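Local coordinates for AopB (Aeromonas hydrophila, PDB 3WXX), which probably acts as a type III secretion translocator that inserts in the host membrane to help form the translocon, and is seen here bound to its chaperone AcrH, at residues K92-D95 / E96-K100; A207-A210 / V211-T215. All coordinates share one frame; numbering follows the deposited sequence.

Contact 1 of 2, residues K92-D95 / E96-K100; sequences KKID and ENQTK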
loop_
_atom_site.group_PDB
_atom_site.type_symbol
_atom_site.label_atom_id
_atom_site.label_comp_id
_atom_site.label_asym_id
_atom_site.label_seq_id
_atom_site.Cartn_x
_atom_site.Cartn_y
_atom_site.Cartn_z
ATOM N N LYS B 92 -15.536 -1.094 15.936
ATOM C CA LYS B 92 -14.733 -2.329 15.907
ATOM C C LYS B 92 -13.579 -2.233 14.892
ATOM O O LYS B 92 -12.404 -2.342 15.271
ATOM C CB LYS B 92 -15.605 -3.572 15.694
ATOM C CG LYS B 92 -14.820 -4.800 15.246
ATOM C CD LYS B 92 -15.591 -6.106 15.442
ATOM C CE LYS B 92 -15.493 -6.565 16.916
ATOM N NZ LYS B 92 -14.852 -7.889 17.223
ATOM N N LYS B 93 -13.914 -2.014 13.619
ATOM C CA LYS B 93 -12.889 -1.895 12.573
ATOM C C LYS B 93 -11.911 -0.761 12.865
ATOM O O LYS B 93 -10.691 -0.922 12.716
ATOM C CB LYS B 93 -13.514 -1.700 11.194
ATOM C CG LYS B 93 -13.778 -2.986 10.431
ATOM C CD LYS B 93 -13.352 -2.822 8.992
ATOM C CE LYS B 93 -13.803 -3.978 8.111
ATOM N NZ LYS B 93 -12.983 -5.164 8.461
ATOM N N ILE B 94 -12.433 0.365 13.334
ATOM C CA ILE B 94 -11.575 1.507 13.603
ATOM C C ILE B 94 -10.526 1.187 14.647
ATOM O O ILE B 94 -9.348 1.559 14.494
ATOM C CB ILE B 94 -12.386 2.762 13.968
ATOM C CG1 ILE B 94 -13.084 3.261 12.689
ATOM C CG2 ILE B 94 -11.485 3.849 14.533
ATOM C CD1 ILE B 94 -13.944 4.473 12.907
ATOM N N ASP B 95 -10.939 0.475 15.682
ATOM C CA ASP B 95 -10.011 0.079 16.713
ATOM C C ASP B 95 -8.973 -0.890 16.124
ATOM O O ASP B 95 -7.769 -0.788 16.419
ATOM C CB ASP B 95 -10.749 -0.536 17.899
ATOM C CG ASP B 95 -9.826 -0.816 19.072
ATOM O OD1 ASP B 95 -9.251 0.152 19.612
ATOM O OD2 ASP B 95 -9.653 -2.006 19.432
ATOM N N GLU B 96 -9.423 -1.800 15.271
ATOM C CA GLU B 96 -8.503 -2.746 14.616
ATOM C C GLU B 96 -7.425 -2.046 13.786
ATOM O O GLU B 96 -6.245 -2.368 13.845
ATOM C CB GLU B 96 -9.290 -3.703 13.721
ATOM C CG GLU B 96 -10.220 -4.625 14.482
ATOM C CD GLU B 96 -11.039 -5.483 13.548
ATOM O OE1 GLU B 96 -11.017 -5.160 12.335
ATOM O OE2 GLU B 96 -11.713 -6.445 14.011
ATOM N N ASN B 97 -7.865 -1.077 13.016
ATOM C CA ASN B 97 -6.977 -0.273 12.229
ATOM C C ASN B 97 -6.019 0.492 13.098
ATOM O O ASN B 97 -4.814 0.588 12.769
ATOM C CB ASN B 97 -7.803 0.658 11.310
ATOM C CG ASN B 97 -8.654 -0.117 10.324
ATOM O OD1 ASN B 97 -8.531 -1.354 10.204
ATOM N ND2 ASN B 97 -9.547 0.573 9.658
ATOM N N GLN B 98 -6.519 1.088 14.180
ATOM C CA GLN B 98 -5.592 1.750 15.128
ATOM C C GLN B 98 -4.538 0.751 15.618
ATOM O O GLN B 98 -3.362 1.064 15.618
ATOM C CB GLN B 98 -6.327 2.381 16.293
ATOM C CG GLN B 98 -7.002 3.686 15.927
ATOM C CD GLN B 98 -8.050 4.161 16.944
ATOM O OE1 GLN B 98 -8.063 3.721 18.101
ATOM N NE2 GLN B 98 -8.924 5.086 16.512
ATOM N N THR B 99 -4.957 -0.474 15.929
ATOM C CA THR B 99 -4.044 -1.489 16.442
ATOM C C THR B 99 -2.970 -1.867 15.428
ATOM O O THR B 99 -1.763 -2.012 15.778
ATOM C CB THR B 99 -4.821 -2.735 16.970
ATOM O OG1 THR B 99 -5.547 -2.363 18.161
ATOM C CG2 THR B 99 -3.896 -3.895 17.310
ATOM N N LYS B 100 -3.397 -2.052 14.179
ATOM C CA LYS B 100 -2.461 -2.307 13.059
ATOM C C LYS B 100 -1.387 -1.234 13.004
ATOM O O LYS B 100 -0.204 -1.524 12.783
ATOM C CB LYS B 100 -3.218 -2.347 11.735
ATOM C CG LYS B 100 -4.066 -3.606 11.541
ATOM C CD LYS B 100 -4.924 -3.490 10.298
ATOM C CE LYS B 100 -5.814 -4.699 10.122
ATOM N NZ LYS B 100 -6.985 -4.294 9.286
#
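Glu-96 lies over Lys-92 and Lys-93, one turn back on the same alpha-helix. Contacts one turn apart, i to i+3 and i to i+4, run along helix 91-113, in a region predicted to form a coiled coil. Glu-96 N donates to Lys-92 O at 3.0 Å. The Glu-96 chain is extended beyond CG, which stands anti to the carbonyl carbon (chi1 -66°). This carries the carboxylate back between the two lysines. OE2 meets the aliphatic part of Lys-92, with CG of that lysine 3.7 Å away. Both ammonium groups stay too far for a salt bridge: Lys-92 NZ is 4.7 Å from Glu-96 OE2, and Lys-93 NZ is 4.3 Å from Glu-96 OE1. Any attraction is therefore probably loose. Asn-97 N donates to Lys-93 O in a nearly straight bond (N-H...O 167°). Its side chain turns to the chaperone: ND2 bonds to Gly-12 O of the AcrH chain. Asn-97 OD1 receives a weak bond from Lys-100 NZ, which also bonds to Tyr-58 O of AcrH. Gln-98 N donates to Ile-94 O. The Gln-98 side chain runs aslant over Ile-94, with NE2 3.5 Å from Ile-94 CG2, and NE2 bonds to Asp-11 O of AcrH. This side of the helix thus meets the chaperone. Thr-99 uses Asp-95 O twice: its N donates at 2.9 Å, and its OG1 adds a weak bond to Asp-95 O at 3.2 Å.

Contact 2 of 2, residues A207-A210 / V211-T215; sequences AMKA and VKFAT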
loop_
_atom_site.group_PDB
_atom_site.type_symbol
_atom_site.label_atom_id
_atom_site.label_comp_id
_atom_site.label_asym_id
_atom_site.label_seq_id
_atom_site.Cartn_x
_atom_site.Cartn_y
_atom_site.Cartn_z
ATOM N N ALA B 207 -1.138 15.461 5.353
ATOM C CA ALA B 207 -0.520 14.401 4.586
ATOM C C ALA B 207 0.800 14.894 4.000
ATOM O O ALA B 207 1.800 14.157 3.986
ATOM C CB ALA B 207 -1.470 13.906 3.502
HETATM N N MSE B 208 0.814 16.146 3.560
HETATM C CA MSE B 208 2.039 16.755 3.024
HETATM C C MSE B 208 3.086 16.885 4.116
HETATM O O MSE B 208 4.223 16.500 3.954
HETATM C CB MSE B 208 1.715 18.103 2.363
HETATM C CG MSE B 208 2.927 18.757 1.702
HETATM SE SE MSE B 208 3.390 17.785 0.064
HETATM C CE MSE B 208 5.051 16.828 0.568
ATOM N N LYS B 209 2.696 17.408 5.242
ATOM C CA LYS B 209 3.577 17.453 6.372
ATOM C C LYS B 209 4.118 16.049 6.728
ATOM O O LYS B 209 5.322 15.878 6.886
ATOM C CB LYS B 209 2.801 18.076 7.505
ATOM C CG LYS B 209 3.527 18.243 8.810
ATOM C CD LYS B 209 2.466 18.380 9.954
ATOM C CE LYS B 209 1.951 17.012 10.442
ATOM N NZ LYS B 209 0.861 17.146 11.454
ATOM N N ALA B 210 3.241 15.053 6.772
ATOM C CA ALA B 210 3.637 13.712 7.083
ATOM C C ALA B 210 4.708 13.246 6.146
ATOM O O ALA B 210 5.743 12.711 6.588
ATOM C CB ALA B 210 2.458 12.765 6.994
ATOM N N VAL B 211 4.441 13.368 4.856
ATOM C CA VAL B 211 5.413 12.913 3.844
ATOM C C VAL B 211 6.728 13.667 3.955
ATOM O O VAL B 211 7.797 13.072 3.881
ATOM C CB VAL B 211 4.881 13.093 2.417
ATOM C CG1 VAL B 211 5.988 12.810 1.403
ATOM C CG2 VAL B 211 3.706 12.143 2.168
ATOM N N LYS B 212 6.632 14.973 4.202
ATOM C CA LYS B 212 7.784 15.836 4.410
ATOM C C LYS B 212 8.695 15.290 5.498
ATOM O O LYS B 212 9.865 15.064 5.287
ATOM C CB LYS B 212 7.301 17.203 4.881
ATOM C CG LYS B 212 7.951 18.370 4.202
ATOM C CD LYS B 212 7.228 18.725 2.914
ATOM C CE LYS B 212 7.956 19.762 2.038
ATOM N NZ LYS B 212 9.275 20.289 2.535
ATOM N N PHE B 213 8.128 15.060 6.675
ATOM C CA PHE B 213 8.906 14.687 7.822
ATOM C C PHE B 213 9.326 13.235 7.787
ATOM O O PHE B 213 10.373 12.900 8.298
ATOM C CB PHE B 213 8.133 15.018 9.100
ATOM C CG PHE B 213 8.049 16.504 9.394
ATOM C CD1 PHE B 213 8.471 17.469 8.449
ATOM C CD2 PHE B 213 7.528 16.950 10.613
ATOM C CE1 PHE B 213 8.383 18.824 8.729
ATOM C CE2 PHE B 213 7.442 18.303 10.901
ATOM C CZ PHE B 213 7.868 19.240 9.958
ATOM N N ALA B 214 8.530 12.357 7.195
ATOM C CA ALA B 214 8.948 10.963 6.994
ATOM C C ALA B 214 10.142 10.917 6.059
ATOM O O ALA B 214 11.066 10.114 6.196
ATOM C CB ALA B 214 7.827 10.184 6.397
ATOM N N THR B 215 10.134 11.847 5.127
ATOM C CA THR B 215 11.227 12.002 4.191
ATOM C C THR B 215 12.518 12.492 4.888
ATOM O O THR B 215 13.593 11.980 4.563
ATOM C CB THR B 215 10.784 12.891 2.999
ATOM O OG1 THR B 215 9.804 12.162 2.250
ATOM C CG2 THR B 215 11.961 13.289 2.080
#
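Val-211 CG2 lies against Ala-207 O, one turn back on the same alpha-helix, 201-217. Val-211, Ala-210 and Met-208, a selenomethionine, carry this contact, which is made between neighbouring turns. Val-211 N donates to Ala-207 O at 2.9 Å. With CG1 anti to the backbone N (chi1 172°), CG2 is left anti to the carbonyl carbon, 3.3 Å from Ala-207 O. The valine side chain also packs on Ile-188 of helix 179-198. Ala-210 O accepts from Ala-214 N. The methyl groups of Ala-210 and Ala-214 touch Ala-138 and Met-130 of helix 126-151. Three alanines, Ala-207, Ala-210 and Ala-214, thus meet helix 126-151, joined by Phe-213 on Ile-137. Met-208 touches Ile-192 of helix 179-198. Its chain is bent at chi2 (73°) and chi3, which folds the terminal methyl forward along the helix. CE then lies 3.7 Å from Lys-212 CD and 4.2 Å from Val-211 CB. Further round the helix, Lys-209 CG sits over one face of the Phe-213 ring. Val-211 O takes two bonds from Thr-215, from opposite faces of its carbonyl plane: N reaches Val-211 O at 2.9 Å, and OG1 reaches it at 2.7 Å.

Contact 1 and contact 2 are separate places in one SseC-like chain. Their centres are 23 Å apart, and their nearest atoms are about 15 Å apart, so they do not touch. Contact 1 comes first in the chain, on helix 91-113. It lies about 18 Å from the chain centre and faces the chaperone AcrH. Contact 2 is nearer the centre, at about 11 Å. Its side chains pack on helices 126-151 and 179-198 of AopB itself, and AcrH does not reach it. Both of those helices overlap predicted transmembrane ranges. Contact 1 thus belongs to the chaperone interface, whereas contact 2 belongs to the internal helix packing of the translocator.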